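Local coordinates for AB hydrolase-1 domain-containing protein (Parabacteroides distasonis, PDB 4Q34) that is an uncharacterised putative esterase of the alpha/beta hydrolase family, which probably hydrolyses ester bonds in a substrate not yet identified, at residues A[14-19]-A[160-165]; A[32-37]-A[87-92]; A[49-54]-A[81-86]; A[55-60]-A[142-147]. All blocks are in the same frame, centred on the assembly; numbering follows the deposited sequence. Where two conformers were deposited one is given.

Interaction 1. Residues A[14-19]-A[160-165]; sequences FAVGGT and YAALFD
Val16 rests one methyl on the backbone of the helix: its CG2 lies 3.8 Å from C of Ala162, and the same CG2 is 3.8 Å from N of Leu163, putting it against the peptide link that joins the two. Its other methyl, CG1, approaches CB of Leu163 at 4.1 Å, and the two side chains cross at about a right angle. A chi1 of 68° sets CG2 anti to the backbone N and CG1 between N and the carbonyl carbon, which lays CG2 on the Ala162-Leu163 peptide and CG1 beside the Leu163 side chain. Phe14 turns its ring edge to the helix, with CZ 3.8 Å from CD1 of Leu163 near the ring plane. One residue beyond Val16, CA of Gly17 takes CB of Ala162 at 3.9 Å. All of these touches are van der Waals in kind. They pack helix 153-167 against strand 10-16, at the antiparallel side of the alpha/beta hydrolase sheet; the short strand and helix axes run 116° apart and approach to 8.9 Å. Farther out, Leu163 also packs on Val50 and Val86 of the parallel strands, while Lys166 makes a cation-pi contact with the Phe14 ring. Val36 and Ala34 of strand 28-41 hold Phe14 and Val16 by backbone hydrogen bonds, and N of Ala15 bonds OE1 of Gln139 of the second subunit.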
loop_
_atom_site.group_PDB
_atom_site.type_symbol
_atom_site.label_atom_id
_atom_site.label_comp_id
_atom_site.label_asym_id
_atom_site.label_seq_id
_atom_site.Cartn_x
_atom_site.Cartn_y
_atom_site.Cartn_z
ATOM N N PHE A 14 3.313 -8.018 -5.559
ATOM C CA PHE A 14 4.099 -7.790 -6.788
ATOM C C PHE A 14 3.592 -6.578 -7.499
ATOM O O PHE A 14 2.463 -6.167 -7.275
ATOM C CB PHE A 14 4.048 -9.021 -7.726
ATOM C CG PHE A 14 2.649 -9.496 -8.079
ATOM C CD1 PHE A 14 1.982 -8.998 -9.201
ATOM C CD2 PHE A 14 2.010 -10.460 -7.314
ATOM C CE1 PHE A 14 0.734 -9.452 -9.573
ATOM C CE2 PHE A 14 0.754 -10.917 -7.671
ATOM C CZ PHE A 14 0.092 -10.399 -8.792
ATOM N N ALA A 15 4.431 -6.014 -8.369
ATOM C CA ALA A 15 3.999 -5.010 -9.309
ATOM C C ALA A 15 3.576 -5.728 -10.589
ATOM O O ALA A 15 4.128 -6.778 -10.927
ATOM C CB ALA A 15 5.120 -4.041 -9.642
ATOM N N VAL A 16 2.594 -5.166 -11.291
ATOM C CA VAL A 16 2.102 -5.796 -12.517
ATOM C C VAL A 16 1.808 -4.743 -13.544
ATOM O O VAL A 16 1.305 -3.663 -13.215
ATOM C CB VAL A 16 0.860 -6.701 -12.260
ATOM C CG1 VAL A 16 -0.376 -5.891 -11.850
ATOM C CG2 VAL A 16 0.560 -7.633 -13.437
ATOM N N GLY A 17 2.112 -5.055 -14.809
ATOM C CA GLY A 17 1.921 -4.097 -15.875
ATOM C C GLY A 17 2.914 -2.938 -15.822
ATOM O O GLY A 17 4.011 -3.039 -15.259
ATOM N N GLY A 18 2.495 -1.828 -16.401
ATOM C CA GLY A 18 3.331 -0.644 -16.486
ATOM C C GLY A 18 4.051 -0.495 -17.784
ATOM O O GLY A 18 3.881 -1.307 -18.681
ATOM N N THR A 19 4.819 0.578 -17.869
ATOM C CA THR A 19 5.633 0.865 -19.047
ATOM C C THR A 19 7.014 1.243 -18.600
ATOM O O THR A 19 7.331 1.205 -17.402
ATOM C CB THR A 19 4.970 1.971 -19.910
ATOM O OG1 THR A 19 5.607 2.019 -21.216
ATOM C CG2 THR A 19 5.084 3.322 -19.220
ATOM N N TYR A 160 -4.744 -3.713 -15.057
ATOM C CA TYR A 160 -5.635 -4.781 -14.613
ATOM C C TYR A 160 -5.722 -5.921 -15.644
ATOM O O TYR A 160 -5.782 -7.089 -15.242
ATOM C CB TYR A 160 -7.022 -4.277 -14.276
ATOM C CG TYR A 160 -7.121 -3.590 -12.955
ATOM C CD1 TYR A 160 -7.285 -4.332 -11.771
ATOM C CD2 TYR A 160 -7.155 -2.174 -12.853
ATOM C CE1 TYR A 160 -7.415 -3.723 -10.537
ATOM C CE2 TYR A 160 -7.291 -1.547 -11.606
ATOM C CZ TYR A 160 -7.450 -2.331 -10.450
ATOM O OH TYR A 160 -7.581 -1.735 -9.201
ATOM N N ALA A 161 -5.649 -5.600 -16.940
ATOM C CA ALA A 161 -5.585 -6.656 -17.957
ATOM C C ALA A 161 -4.330 -7.518 -17.794
ATOM O O ALA A 161 -4.409 -8.755 -17.924
ATOM C CB ALA A 161 -5.651 -6.084 -19.337
ATOM N N ALA A 162 -3.202 -6.882 -17.494
ATOM C CA ALA A 162 -1.929 -7.584 -17.277
ATOM C C ALA A 162 -2.059 -8.509 -16.059
ATOM O O ALA A 162 -1.573 -9.640 -16.076
ATOM C CB ALA A 162 -0.783 -6.600 -17.093
ATOM N N LEU A 163 -2.808 -8.067 -15.062
ATOM C CA LEU A 163 -3.024 -8.895 -13.886
ATOM C C LEU A 163 -3.879 -10.117 -14.192
ATOM O O LEU A 163 -3.526 -11.224 -13.798
ATOM C CB LEU A 163 -3.718 -8.085 -12.794
ATOM C CG LEU A 163 -4.091 -8.846 -11.520
ATOM C CD1 LEU A 163 -2.879 -9.573 -10.930
ATOM C CD2 LEU A 163 -4.731 -7.851 -10.521
ATOM N N PHE A 164 -5.016 -9.920 -14.876
ATOM C CA PHE A 164 -5.858 -11.036 -15.267
ATOM C C PHE A 164 -5.127 -11.986 -16.202
ATOM O O PHE A 164 -5.277 -13.183 -16.118
ATOM C CB PHE A 164 -7.163 -10.565 -15.891
ATOM C CG PHE A 164 -8.191 -10.181 -14.868
ATOM C CD1 PHE A 164 -8.894 -11.152 -14.183
ATOM C CD2 PHE A 164 -8.410 -8.870 -14.550
ATOM C CE1 PHE A 164 -9.816 -10.823 -13.205
ATOM C CE2 PHE A 164 -9.366 -8.522 -13.610
ATOM C CZ PHE A 164 -10.048 -9.508 -12.923
ATOM N N ASP A 165 -4.322 -11.450 -17.094
ATOM C CA ASP A 165 -3.535 -12.334 -17.955
ATOM C C ASP A 165 -2.573 -13.209 -17.178
ATOM O O ASP A 165 -2.329 -14.378 -17.547
ATOM C CB ASP A 165 -2.797 -11.506 -18.991
ATOM C CG ASP A 165 -3.716 -11.009 -20.118
ATOM O OD1 ASP A 165 -4.905 -11.419 -20.196
ATOM O OD2 ASP A 165 -3.210 -10.205 -20.932
#

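Interaction 2. Residues A[32-37]-A[87-92]; sequences DHAYVF and DQPRRG
Arg90 offers the edge of its guanidinium to the carboxylate of Asp32 in a side-on salt bridge. NE bonds OD1 of Asp32 at 2.9 Å with OD1 close to the guanidinium plane, and NH2 bonds OD2 of Asp32, also at 2.9 Å. The two planes stand 55° apart, and both nitrogens meet the carboxylate from above its plane, NE by 48°. The chain of Arg90, extended from CG to NE, carries the group across to Asp32. A second flat pair lies side by side: the Tyr35 ring and Asp87 carboxylate are within 19° of coplanar, with OD2 of Asp87 3.4 Å from CD1 of Tyr35. Water 1 sits over one face of the His33 ring and links the backbones, 2.8 Å from O of His33 and 3.1 Å from N of Arg90. Tyr35 and Asp87 form an antiparallel hydrogen-bonded pair, Tyr35 N to Asp87 O at 2.9 Å and Asp87 N to Tyr35 O at 2.8 Å, just before the type II turn from Gln88 to Arg91. A methionine in place of Arg90 would probably leave the buried Asp32 carboxylate without its countercharge. Thr98 also bonds Asp32, Arg90 has further partners in Glu99 and Thr150, and Ser59 bonds Asp87, while Tyr35 OH reaches Glu63 of the second subunit. The contact thus joins strand 28-41 to the end of strand 83-87, with helix 153-167 packed on Pro89 and Arg90 through Val155.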
loop_
_atom_site.group_PDB
_atom_site.type_symbol
_atom_site.label_atom_id
_atom_site.label_comp_id
_atom_site.label_asym_id
_atom_site.label_seq_id
_atom_site.Cartn_x
_atom_site.Cartn_y
_atom_site.Cartn_z
ATOM N N ASP A 32 3.980 3.388 -13.847
ATOM C CA ASP A 32 2.616 3.107 -14.306
ATOM C C ASP A 32 2.095 1.641 -14.123
ATOM O O ASP A 32 1.076 1.266 -14.683
ATOM C CB ASP A 32 2.388 3.620 -15.747
ATOM C CG ASP A 32 2.207 5.152 -15.814
ATOM O OD1 ASP A 32 2.124 5.833 -14.745
ATOM O OD2 ASP A 32 2.161 5.667 -16.963
ATOM N N HIS A 33 2.791 0.852 -13.310
ATOM C CA HIS A 33 2.347 -0.489 -12.906
ATOM C C HIS A 33 1.278 -0.325 -11.850
ATOM O O HIS A 33 1.126 0.751 -11.227
ATOM C CB HIS A 33 3.520 -1.267 -12.308
ATOM C CG HIS A 33 4.278 -0.462 -11.296
ATOM N ND1 HIS A 33 5.262 0.430 -11.662
ATOM C CD2 HIS A 33 4.122 -0.316 -9.951
ATOM C CE1 HIS A 33 5.705 1.057 -10.584
ATOM N NE2 HIS A 33 5.033 0.617 -9.536
ATOM N N ALA A 34 0.551 -1.398 -11.590
ATOM C CA ALA A 34 -0.276 -1.497 -10.387
ATOM C C ALA A 34 0.535 -2.241 -9.342
ATOM O O ALA A 34 1.471 -3.005 -9.697
ATOM C CB ALA A 34 -1.561 -2.270 -10.684
ATOM N N TYR A 35 0.135 -2.084 -8.072
ATOM C CA TYR A 35 0.663 -2.868 -6.983
ATOM C C TYR A 35 -0.429 -3.826 -6.519
ATOM O O TYR A 35 -1.581 -3.440 -6.434
ATOM C CB TYR A 35 1.114 -2.008 -5.814
ATOM C CG TYR A 35 1.317 -2.779 -4.516
ATOM C CD1 TYR A 35 0.282 -2.924 -3.630
ATOM C CD2 TYR A 35 2.542 -3.326 -4.180
ATOM C CE1 TYR A 35 0.446 -3.600 -2.422
ATOM C CE2 TYR A 35 2.730 -4.014 -2.980
ATOM C CZ TYR A 35 1.671 -4.138 -2.093
ATOM O OH TYR A 35 1.811 -4.816 -0.902
ATOM N N VAL A 36 -0.058 -5.070 -6.260
ATOM C CA VAL A 36 -1.016 -6.110 -5.896
ATOM C C VAL A 36 -0.565 -6.845 -4.633
ATOM O O VAL A 36 0.587 -7.251 -4.517
ATOM C CB VAL A 36 -1.121 -7.138 -7.053
ATOM C CG1 VAL A 36 -2.135 -8.230 -6.701
ATOM C CG2 VAL A 36 -1.458 -6.423 -8.339
ATOM N N PHE A 37 -1.481 -7.038 -3.687
ATOM C CA PHE A 37 -1.224 -7.935 -2.560
ATOM C C PHE A 37 -2.263 -9.037 -2.658
ATOM O O PHE A 37 -3.444 -8.748 -2.866
ATOM C CB PHE A 37 -1.367 -7.190 -1.230
ATOM C CG PHE A 37 -1.170 -8.068 -0.032
ATOM C CD1 PHE A 37 0.087 -8.365 0.454
ATOM C CD2 PHE A 37 -2.279 -8.575 0.647
ATOM C CE1 PHE A 37 0.253 -9.191 1.582
ATOM C CE2 PHE A 37 -2.114 -9.384 1.772
ATOM C CZ PHE A 37 -0.855 -9.683 2.243
ATOM N N ASP A 87 -3.678 -1.619 -5.815
ATOM C CA ASP A 87 -3.544 -0.181 -5.965
ATOM C C ASP A 87 -3.207 0.055 -7.452
ATOM O O ASP A 87 -2.184 -0.412 -7.974
ATOM C CB ASP A 87 -2.445 0.365 -5.123
ATOM C CG ASP A 87 -2.643 0.084 -3.644
ATOM O OD1 ASP A 87 -3.770 0.127 -3.100
ATOM O OD2 ASP A 87 -1.595 -0.138 -2.976
ATOM N N GLN A 88 -4.128 0.712 -8.141
ATOM C CA GLN A 88 -4.037 0.912 -9.552
ATOM C C GLN A 88 -2.879 1.847 -9.834
ATOM O O GLN A 88 -2.388 2.506 -8.930
ATOM C CB GLN A 88 -5.364 1.452 -10.114
ATOM C CG GLN A 88 -5.522 2.958 -9.981
ATOM C CD GLN A 88 -6.884 3.517 -10.298
ATOM O OE1 GLN A 88 -7.826 2.815 -10.705
ATOM N NE2 GLN A 88 -7.000 4.847 -10.111
ATOM N N PRO A 89 -2.398 1.863 -11.093
ATOM C CA PRO A 89 -1.338 2.809 -11.518
ATOM C C PRO A 89 -1.557 4.209 -10.961
ATOM O O PRO A 89 -2.672 4.735 -10.989
ATOM C CB PRO A 89 -1.468 2.796 -13.034
ATOM C CG PRO A 89 -1.937 1.421 -13.331
ATOM C CD PRO A 89 -3.007 1.236 -12.266
ATOM N N ARG A 90 -0.457 4.798 -10.499
ATOM C CA ARG A 90 -0.391 6.182 -9.997
ATOM C C ARG A 90 -1.086 6.415 -8.661
ATOM O O ARG A 90 -1.327 7.543 -8.304
ATOM C CB ARG A 90 -0.934 7.164 -11.041
ATOM C CG ARG A 90 -0.292 6.971 -12.394
ATOM C CD ARG A 90 -0.980 7.766 -13.505
ATOM N NE ARG A 90 -0.266 7.558 -14.763
ATOM C CZ ARG A 90 -0.683 7.967 -15.967
ATOM N NH1 ARG A 90 -1.840 8.627 -16.099
ATOM N NH2 ARG A 90 0.081 7.741 -17.042
ATOM N N ARG A 91 -1.414 5.343 -7.946
ATOM C CA ARG A 91 -2.156 5.428 -6.699
ATOM C C ARG A 91 -1.455 4.660 -5.568
ATOM O O ARG A 91 -1.095 3.460 -5.704
ATOM C CB ARG A 91 -3.557 4.886 -6.896
ATOM C CG ARG A 91 -4.527 5.248 -5.794
ATOM C CD ARG A 91 -4.920 6.729 -5.775
ATOM N NE ARG A 91 -5.616 7.191 -6.976
ATOM C CZ ARG A 91 -6.880 6.918 -7.321
ATOM N NH1 ARG A 91 -7.666 6.093 -6.602
ATOM N NH2 ARG A 91 -7.364 7.440 -8.442
ATOM N N GLY A 92 -1.296 5.303 -4.426
ATOM C CA GLY A 92 -0.790 4.617 -3.215
ATOM C C GLY A 92 0.578 3.983 -3.428
ATOM O O GLY A 92 1.470 4.653 -3.882
HETATM O O HOH W 1 2.167 3.336 -11.281
#

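Interaction 3. Residues A[49-54]-A[81-86]; sequences LVFAHG and FCVYLV
A beta-alpha-beta crossover of the alpha/beta hydrolase fold brings these segments together: strand 49-52 leads through helix 72-78 to strand 83-87, and the two strands lie side by side in parallel, their short axes 19° apart. Three backbone bonds set the register. Leu49 N donates to Cys82 O at 2.9 Å, Tyr84 N to Leu49 O at 2.9 Å, and Phe51 N to Tyr84 O at 3.0 Å. On the face bearing Leu49, Phe51 and Val83, CD1 of Leu49 stands 4.0 Å from the Phe81 ring centroid, 27° off the normal, a CH-pi contact over the ring face. Phe51 brings CE2 to 3.4 Å from CG1 of Val83, and helix 72-78 covers this side through Phe72 and Phe76. The other face carries Val50, whose CG2 meets CB of Tyr84 while CG1 meets CG2 of Val86; helix 153-167 packs there. Past the last strand bond, water 2 donates to O of Phe51 and O of Val86 where the strands part. His53, its CG between backbone N and carbonyl carbon (chi1 62°), thereby turns its ring edge across, CD2 3.2 Å from O of Val86, as its ND1 bonds O of Gly54 at 2.9 Å.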
loop_
_atom_site.group_PDB
_atom_site.type_symbol
_atom_site.label_atom_id
_atom_site.label_comp_id
_atom_site.label_asym_id
_atom_site.label_seq_id
_atom_site.Cartn_x
_atom_site.Cartn_y
_atom_site.Cartn_z
ATOM N N LEU A 49 -10.800 -13.663 -6.899
ATOM C CA LEU A 49 -11.431 -12.355 -6.885
ATOM C C LEU A 49 -10.378 -11.237 -6.935
ATOM O O LEU A 49 -9.440 -11.223 -6.151
ATOM C CB LEU A 49 -12.295 -12.214 -5.648
ATOM C CG LEU A 49 -13.287 -13.313 -5.372
ATOM C CD1 LEU A 49 -14.049 -12.999 -4.117
ATOM C CD2 LEU A 49 -14.248 -13.515 -6.535
ATOM N N VAL A 50 -10.543 -10.295 -7.873
ATOM C CA VAL A 50 -9.685 -9.144 -8.039
ATOM C C VAL A 50 -10.517 -7.905 -7.732
ATOM O O VAL A 50 -11.589 -7.729 -8.300
ATOM C CB VAL A 50 -9.129 -9.077 -9.465
ATOM C CG1 VAL A 50 -8.305 -7.815 -9.638
ATOM C CG2 VAL A 50 -8.352 -10.348 -9.811
ATOM N N PHE A 51 -10.014 -7.081 -6.808
ATOM C CA PHE A 51 -10.746 -5.919 -6.324
ATOM C C PHE A 51 -10.148 -4.621 -6.813
ATOM O O PHE A 51 -8.943 -4.395 -6.638
ATOM C CB PHE A 51 -10.779 -5.948 -4.787
ATOM C CG PHE A 51 -11.561 -7.095 -4.215
ATOM C CD1 PHE A 51 -12.918 -7.005 -3.994
ATOM C CD2 PHE A 51 -10.943 -8.265 -3.883
ATOM C CE1 PHE A 51 -13.641 -8.046 -3.464
ATOM C CE2 PHE A 51 -11.660 -9.320 -3.350
ATOM C CZ PHE A 51 -13.009 -9.226 -3.141
ATOM N N ALA A 52 -10.986 -3.763 -7.386
ATOM C CA ALA A 52 -10.563 -2.455 -7.915
ATOM C C ALA A 52 -11.306 -1.270 -7.273
ATOM O O ALA A 52 -12.531 -1.126 -7.406
ATOM C CB ALA A 52 -10.812 -2.396 -9.415
ATOM N N HIS A 53 -10.554 -0.396 -6.659
ATOM C CA HIS A 53 -11.057 0.810 -5.996
ATOM C C HIS A 53 -11.413 1.915 -7.000
ATOM O O HIS A 53 -11.124 1.815 -8.214
ATOM C CB HIS A 53 -9.966 1.311 -5.052
ATOM C CG HIS A 53 -8.706 1.686 -5.761
ATOM N ND1 HIS A 53 -8.577 2.875 -6.433
ATOM C CD2 HIS A 53 -7.560 1.001 -5.992
ATOM C CE1 HIS A 53 -7.386 2.935 -6.996
ATOM N NE2 HIS A 53 -6.752 1.810 -6.745
ATOM N N GLY A 54 -11.990 2.994 -6.487
ATOM C CA GLY A 54 -12.324 4.163 -7.260
ATOM C C GLY A 54 -11.427 5.360 -6.983
ATOM O O GLY A 54 -10.292 5.224 -6.510
ATOM N N PHE A 81 -11.954 -17.965 -1.182
ATOM C CA PHE A 81 -11.525 -17.361 -2.432
ATOM C C PHE A 81 -10.086 -16.836 -2.290
ATOM O O PHE A 81 -9.731 -16.223 -1.266
ATOM C CB PHE A 81 -12.404 -16.185 -2.843
ATOM C CG PHE A 81 -13.813 -16.547 -3.221
ATOM C CD1 PHE A 81 -14.788 -16.652 -2.233
ATOM C CD2 PHE A 81 -14.180 -16.750 -4.551
ATOM C CE1 PHE A 81 -16.092 -16.952 -2.566
ATOM C CE2 PHE A 81 -15.495 -17.019 -4.890
ATOM C CZ PHE A 81 -16.450 -17.117 -3.880
ATOM N N CYS A 82 -9.294 -17.014 -3.356
ATOM C CA CYS A 82 -8.078 -16.218 -3.542
ATOM C C CYS A 82 -8.490 -14.789 -3.738
ATOM O O CYS A 82 -9.390 -14.518 -4.545
ATOM C CB CYS A 82 -7.239 -16.659 -4.744
ATOM S SG CYS A 82 -6.711 -18.364 -4.637
ATOM N N VAL A 83 -7.845 -13.887 -3.015
ATOM C CA VAL A 83 -8.195 -12.498 -3.078
ATOM C C VAL A 83 -6.954 -11.683 -3.491
ATOM O O VAL A 83 -5.910 -11.788 -2.845
ATOM C CB VAL A 83 -8.732 -11.979 -1.731
ATOM C CG1 VAL A 83 -8.851 -10.488 -1.736
ATOM C CG2 VAL A 83 -10.063 -12.641 -1.363
ATOM N N TYR A 84 -7.130 -10.828 -4.512
ATOM C CA TYR A 84 -6.122 -9.932 -5.022
ATOM C C TYR A 84 -6.589 -8.513 -4.791
ATOM O O TYR A 84 -7.586 -8.083 -5.351
ATOM C CB TYR A 84 -5.882 -10.174 -6.525
ATOM C CG TYR A 84 -5.206 -11.460 -6.809
ATOM C CD1 TYR A 84 -5.884 -12.651 -6.694
ATOM C CD2 TYR A 84 -3.845 -11.488 -7.163
ATOM C CE1 TYR A 84 -5.227 -13.869 -6.922
ATOM C CE2 TYR A 84 -3.197 -12.690 -7.404
ATOM C CZ TYR A 84 -3.881 -13.863 -7.265
ATOM O OH TYR A 84 -3.206 -15.032 -7.509
ATOM N N LEU A 85 -5.899 -7.795 -3.921
ATOM C CA LEU A 85 -6.206 -6.380 -3.654
ATOM C C LEU A 85 -5.223 -5.530 -4.457
ATOM O O LEU A 85 -4.015 -5.786 -4.417
ATOM C CB LEU A 85 -6.058 -6.058 -2.151
ATOM C CG LEU A 85 -7.146 -6.482 -1.130
ATOM C CD1 LEU A 85 -7.232 -5.501 0.020
ATOM C CD2 LEU A 85 -8.534 -6.640 -1.740
ATOM N N VAL A 86 -5.709 -4.469 -5.113
ATOM C CA VAL A 86 -4.871 -3.736 -6.037
ATOM C C VAL A 86 -4.856 -2.248 -5.675
ATOM O O VAL A 86 -5.904 -1.692 -5.284
ATOM C CB VAL A 86 -5.388 -3.937 -7.500
ATOM C CG1 VAL A 86 -4.491 -3.193 -8.485
ATOM C CG2 VAL A 86 -5.510 -5.443 -7.850
HETATM O O HOH W 2 -8.498 -2.220 -5.032
#

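Interaction 4. Residues A[55-60]-A[142-147]; sequences VGQFSK and RQMTPT
Gln57 and Gln143 meet through their side-chain amides, whose planes stand 60° apart. NE2 of Gln143 donates to OE1 of Gln57 at 2.8 Å; OE1 lies near the donor's amide plane, whereas the donor is tilted 19° from the carbonyl plane of Gln57. The bend at chi2 of Gln57 (-78°) folds its amide back toward Gln143, although its CB points away. Lys60 crosses Gln143 at about a right angle, CG to Gln143 CB at 3.5 Å, and water 4 joins Lys60 NZ to OE1 of Gln143; NZ also bonds O of Thr64. Thr145 likewise crosses Phe58 at about a right angle, its CG2 3.7 Å from CD1 of Phe58, and CB of Lys60 rests on one face of that ring. Water 3 ties the centre together, 2.8 Å from OE1 of Gln57, 2.9 Å from N of Phe58 and 2.7 Å from O of Gln143. With an alanine in place of Gln57, NE2 of Gln143 is likely to lose its acceptor and its amide to be freer to turn. Along the backbone, Thr145 N bonds Gly56 O at 2.9 Å. The contact joins the loop after strand 49-52, which in this fold usually contributes to the oxyanion hole, and probably here, to the loop between helices 134-142 and 153-167; Trp112 of helix 109-115 packs on Val55 and selenomethionine Met144, and Phe58 on Asp87 of strand 83-87.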
loop_
_atom_site.group_PDB
_atom_site.type_symbol
_atom_site.label_atom_id
_atom_site.label_comp_id
_atom_site.label_asym_id
_atom_site.label_seq_id
_atom_site.Cartn_x
_atom_site.Cartn_y
_atom_site.Cartn_z
ATOM N N VAL A 55 -11.929 6.551 -7.292
ATOM C CA VAL A 55 -11.076 7.725 -7.288
ATOM C C VAL A 55 -10.739 8.131 -5.847
ATOM O O VAL A 55 -11.577 7.971 -4.925
ATOM C CB VAL A 55 -11.727 8.907 -8.010
ATOM C CG1 VAL A 55 -12.889 9.468 -7.194
ATOM C CG2 VAL A 55 -10.719 10.008 -8.299
ATOM N N GLY A 56 -9.537 8.626 -5.642
ATOM C CA GLY A 56 -9.079 9.106 -4.330
ATOM C C GLY A 56 -8.840 8.033 -3.275
ATOM O O GLY A 56 -8.506 8.375 -2.154
ATOM N N GLN A 57 -8.997 6.745 -3.627
ATOM C CA GLN A 57 -8.982 5.633 -2.680
ATOM C C GLN A 57 -7.895 4.658 -3.120
ATOM O O GLN A 57 -7.295 4.808 -4.209
ATOM C CB GLN A 57 -10.329 4.922 -2.702
ATOM C CG GLN A 57 -11.511 5.804 -2.251
ATOM C CD GLN A 57 -11.610 5.981 -0.740
ATOM O OE1 GLN A 57 -11.438 5.031 0.034
ATOM N NE2 GLN A 57 -11.993 7.180 -0.317
ATOM N N PHE A 58 -7.727 3.620 -2.325
ATOM C CA PHE A 58 -6.774 2.558 -2.684
ATOM C C PHE A 58 -7.336 1.231 -2.212
ATOM O O PHE A 58 -8.560 1.082 -2.032
ATOM C CB PHE A 58 -5.332 2.912 -2.219
ATOM C CG PHE A 58 -5.135 2.998 -0.726
ATOM C CD1 PHE A 58 -5.491 4.143 -0.001
ATOM C CD2 PHE A 58 -4.586 1.912 0.005
ATOM C CE1 PHE A 58 -5.266 4.239 1.379
ATOM C CE2 PHE A 58 -4.388 2.024 1.379
ATOM C CZ PHE A 58 -4.783 3.148 2.084
ATOM N N SER A 59 -6.467 0.238 -2.083
ATOM C CA SER A 59 -6.904 -1.080 -1.668
ATOM C C SER A 59 -7.686 -1.073 -0.358
ATOM O O SER A 59 -8.470 -1.993 -0.134
ATOM C CB SER A 59 -5.681 -1.989 -1.526
ATOM O OG SER A 59 -4.792 -1.518 -0.541
ATOM N N LYS A 60 -7.428 -0.098 0.526
ATOM C CA LYS A 60 -8.132 0.037 1.804
ATOM C C LYS A 60 -9.664 0.043 1.694
ATOM O O LYS A 60 -10.345 -0.385 2.629
ATOM C CB LYS A 60 -7.603 1.299 2.508
ATOM C CG LYS A 60 -8.098 1.640 3.890
ATOM C CD LYS A 60 -8.121 0.522 4.870
ATOM C CE LYS A 60 -7.814 0.984 6.287
ATOM N NZ LYS A 60 -8.854 0.609 7.227
ATOM N N ARG A 142 -8.566 9.378 6.166
ATOM C CA ARG A 142 -7.177 8.958 5.983
ATOM C C ARG A 142 -7.027 7.745 5.089
ATOM O O ARG A 142 -5.882 7.399 4.756
ATOM C CB ARG A 142 -6.521 8.683 7.335
ATOM C CG ARG A 142 -6.439 9.956 8.172
ATOM C CD ARG A 142 -5.689 9.722 9.489
ATOM N NE ARG A 142 -5.698 10.861 10.385
ATOM C CZ ARG A 142 -4.974 11.945 10.248
ATOM N NH1 ARG A 142 -4.093 12.065 9.260
ATOM N NH2 ARG A 142 -5.081 12.915 11.140
ATOM N N GLN A 143 -8.120 7.115 4.662
ATOM C CA GLN A 143 -8.019 6.086 3.613
ATOM C C GLN A 143 -8.014 6.668 2.171
ATOM O O GLN A 143 -7.973 5.925 1.176
ATOM C CB GLN A 143 -9.090 5.006 3.785
ATOM C CG GLN A 143 -10.486 5.379 3.380
ATOM C CD GLN A 143 -11.454 4.205 3.549
ATOM O OE1 GLN A 143 -11.497 3.577 4.607
ATOM N NE2 GLN A 143 -12.226 3.918 2.506
HETATM N N MSE A 144 -8.019 8.003 2.066
HETATM C CA MSE A 144 -7.848 8.659 0.782
HETATM C C MSE A 144 -6.368 8.805 0.516
HETATM O O MSE A 144 -5.558 8.945 1.449
HETATM C CB MSE A 144 -8.531 10.026 0.819
HETATM C CG MSE A 144 -10.008 9.932 1.128
HETATM SE SE MSE A 144 -10.693 11.741 1.300
HETATM C CE MSE A 144 -12.588 11.173 1.276
ATOM N N THR A 145 -5.996 8.748 -0.755
ATOM C CA THR A 145 -4.601 8.942 -1.186
ATOM C C THR A 145 -4.655 9.550 -2.597
ATOM O O THR A 145 -5.568 9.251 -3.348
ATOM C CB THR A 145 -3.806 7.607 -1.089
ATOM O OG1 THR A 145 -2.420 7.871 -0.978
ATOM C CG2 THR A 145 -4.042 6.691 -2.230
ATOM N N PRO A 146 -3.664 10.394 -2.979
ATOM C CA PRO A 146 -3.734 11.116 -4.231
ATOM C C PRO A 146 -3.262 10.324 -5.451
ATOM O O PRO A 146 -2.583 9.306 -5.318
ATOM C CB PRO A 146 -2.856 12.344 -3.975
ATOM C CG PRO A 146 -1.824 11.816 -2.997
ATOM C CD PRO A 146 -2.577 10.894 -2.110
ATOM N N THR A 147 -3.687 10.766 -6.625
ATOM C CA THR A 147 -3.214 10.254 -7.899
ATOM C C THR A 147 -1.950 10.979 -8.285
ATOM O O THR A 147 -1.930 12.212 -8.419
ATOM C CB THR A 147 -4.308 10.426 -8.963
ATOM O OG1 THR A 147 -5.459 9.653 -8.560
ATOM C CG2 THR A 147 -3.844 10.021 -10.343
HETATM O O HOH W 3 -9.056 3.595 0.229
HETATM O O HOH W 4 -10.489 3.388 6.920
#

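How the interactions relate
Interactions 1, 2 and 3 share one sheet: Val16 O lies 2.9 Å from Ala34 N between interactions 1 and 2, and Phe37 O lies 2.8 Å from Leu85 N between interactions 2 and 3. Helix 153-167 reaches interaction 3 as well, through Tyr160 OH, 3.3 Å from Ala52 CB. Arg91 gathers the loops above the strand ends, its NH1 2.8 Å from Gly54 O and 2.7 Å from Gln57 O, which ties interaction 2 to interactions 3 and 4 around the probable oxyanion loop. Interactions 1 and 4 do not touch, their centres being about 19 Å apart. Interactions 1, 2 and 4 also meet the second subunit, where Arg142 of one chain bonds His33 of the other.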